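Local coordinates for protein aerobactin synthase IucA (Klebsiella pneumoniae subsp. pneumoniae, PDB 5JM7) that probably catalyses the ATP-dependent joining of citrate to an acetylated hydroxylysine, a step in building the siderophore aerobactin, at residues 325-330 against 446-451. Sequence-based numbering, arbitrary orientation.
Sequences MQEDGW and RDCQGS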
loop_
_atom_site.group_PDB
_atom_site.type_symbol
_atom_site.label_atom_id
_atom_site.label_comp_id
_atom_site.label_asym_id
_atom_site.label_seq_id
_atom_site.Cartn_x
_atom_site.Cartn_y
_atom_site.Cartn_z
ATOM N N MET A 325 0.110 14.550 22.464
ATOM C CA MET A 325 1.150 13.516 22.438
ATOM C C MET A 325 1.867 13.514 23.784
ATOM O O MET A 325 2.774 14.324 24.026
ATOM C CB MET A 325 2.143 13.745 21.307
ATOM C CG MET A 325 1.621 13.442 19.932
ATOM S SD MET A 325 2.850 13.909 18.726
ATOM C CE MET A 325 2.041 13.327 17.239
ATOM N N GLN A 326 1.485 12.578 24.653
ATOM C CA GLN A 326 2.055 12.524 25.995
ATOM C C GLN A 326 3.515 12.059 25.950
ATOM O O GLN A 326 3.918 11.260 25.092
ATOM C CB GLN A 326 1.248 11.587 26.893
ATOM C CG GLN A 326 -0.184 11.982 27.184
ATOM C CD GLN A 326 -0.310 13.365 27.843
ATOM O OE1 GLN A 326 0.605 13.826 28.558
ATOM N NE2 GLN A 326 -1.497 13.969 27.713
ATOM N N GLU A 327 4.317 12.597 26.863
ATOM C CA GLU A 327 5.706 12.192 27.063
ATOM C C GLU A 327 5.739 11.429 28.389
ATOM O O GLU A 327 6.097 11.976 29.437
ATOM C CB GLU A 327 6.590 13.403 27.086
ATOM C CG GLU A 327 6.526 14.175 25.783
ATOM C CD GLU A 327 7.240 15.522 25.833
ATOM O OE1 GLU A 327 7.748 15.906 26.910
ATOM O OE2 GLU A 327 7.202 16.244 24.813
ATOM N N ASP A 328 5.326 10.157 28.342
ATOM C CA ASP A 328 5.071 9.358 29.534
ATOM C C ASP A 328 6.182 8.347 29.821
ATOM O O ASP A 328 5.938 7.328 30.479
ATOM C CB ASP A 328 3.717 8.663 29.408
ATOM C CG ASP A 328 3.642 7.710 28.215
ATOM O OD1 ASP A 328 4.676 7.421 27.545
ATOM O OD2 ASP A 328 2.526 7.241 27.944
ATOM N N GLY A 329 7.398 8.606 29.351
ATOM C CA GLY A 329 8.528 7.797 29.754
ATOM C C GLY A 329 9.812 8.527 29.455
ATOM O O GLY A 329 9.863 9.371 28.556
ATOM N N TRP A 330 10.859 8.204 30.216
ATOM C CA TRP A 330 12.178 8.785 29.986
ATOM C C TRP A 330 13.211 7.855 30.593
ATOM O O TRP A 330 12.874 6.982 31.390
ATOM C CB TRP A 330 12.296 10.177 30.615
ATOM C CG TRP A 330 12.144 10.174 32.098
ATOM C CD1 TRP A 330 10.971 10.192 32.812
ATOM C CD2 TRP A 330 13.199 10.188 33.060
ATOM N NE1 TRP A 330 11.236 10.196 34.163
ATOM C CE2 TRP A 330 12.595 10.202 34.344
ATOM C CE3 TRP A 330 14.599 10.180 32.964
ATOM C CZ2 TRP A 330 13.342 10.205 35.526
ATOM C CZ3 TRP A 330 15.345 10.175 34.136
ATOM C CH2 TRP A 330 14.710 10.197 35.408
ATOM N N ARG A 446 2.071 18.833 20.756
ATOM C CA ARG A 446 3.250 18.144 21.279
ATOM C C ARG A 446 4.195 19.160 21.899
ATOM O O ARG A 446 4.173 20.344 21.560
ATOM C CB ARG A 446 4.049 17.363 20.213
ATOM C CG ARG A 446 4.648 18.276 19.219
ATOM C CD ARG A 446 5.558 17.622 18.174
ATOM N NE ARG A 446 5.975 18.687 17.270
ATOM C CZ ARG A 446 6.517 18.500 16.077
ATOM N NH1 ARG A 446 6.692 17.272 15.614
ATOM N NH2 ARG A 446 6.830 19.555 15.330
ATOM N N ASP A 447 5.043 18.644 22.787
ATOM C CA ASP A 447 6.061 19.313 23.595
ATOM C C ASP A 447 5.455 19.628 24.950
ATOM O O ASP A 447 5.165 20.786 25.268
ATOM C CB ASP A 447 6.632 20.580 22.959
ATOM C CG ASP A 447 7.845 21.094 23.707
ATOM O OD1 ASP A 447 8.278 20.437 24.675
ATOM O OD2 ASP A 447 8.393 22.137 23.320
ATOM N N CYS A 448 5.274 18.584 25.760
ATOM C CA CYS A 448 4.701 18.710 27.090
ATOM C C CYS A 448 5.564 19.529 28.038
ATOM O O CYS A 448 5.124 19.826 29.151
ATOM C CB CYS A 448 4.463 17.320 27.644
ATOM S SG CYS A 448 3.219 16.446 26.685
ATOM N N GLN A 449 6.774 19.903 27.632
ATOM C CA GLN A 449 7.573 20.815 28.431
ATOM C C GLN A 449 7.048 22.235 28.331
ATOM O O GLN A 449 7.384 23.072 29.179
ATOM C CB GLN A 449 9.043 20.729 27.982
ATOM C CG GLN A 449 9.617 19.316 28.185
ATOM C CD GLN A 449 11.031 19.134 27.629
ATOM O OE1 GLN A 449 11.491 19.895 26.772
ATOM N NE2 GLN A 449 11.705 18.075 28.083
ATOM N N GLY A 450 6.214 22.516 27.327
ATOM C CA GLY A 450 5.581 23.810 27.186
ATOM C C GLY A 450 4.218 23.870 27.839
ATOM O O GLY A 450 3.340 24.617 27.395
ATOM N N SER A 451 4.023 23.092 28.900
ATOM C CA SER A 451 2.789 23.117 29.668
ATOM C C SER A 451 3.012 23.772 31.033
ATOM O O SER A 451 4.130 23.807 31.563
ATOM C CB SER A 451 2.221 21.700 29.834
ATOM O OG SER A 451 3.120 20.872 30.558
HETATM O O HOH W 1 4.588 15.846 23.476
#
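R446 and M325 run side by side where two parallel neighbouring strands, 322-324 and 439-445, leave their sheet, and SD of M325 packs 3.9 Å from CB of R446. The arginine's extended chain carries its guanidinium away from this pairing, to the backbone oxygen of Q429 and to E142. Backbone N of D447 donates to a water oxygen at 2.9 Å, and that water donates in turn to OE2 of E327; its very short approach to O of M325 is doubtful.

C448 receives most of the glutamate. With an extended chain (chi2 171°), E327 lays its carboxylate beside the C448 backbone, where N of C448 makes a weak hydrogen bond to OE2 of E327 at 3.2 Å. R349 forms a salt bridge to the same oxygen, which would offset the glutamate's charge beside OD1 of D447, 4.3 Å from OE2 of E327. SG of C448 reaches to the side of the carboxylate, 3.4 Å from O of M325. Q449 only brushes OE1 of E327 with its CG; its own OE1 accepts a hydrogen bond from K278.

G450 N bonds to O of D447 at 2.9 Å, while OD1 of D447 weakly accepts from N of Q449. The arrangement is thus a type I beta turn with a weak Asx turn at its first residue, docked by a buried carboxylate and water between two strand exits.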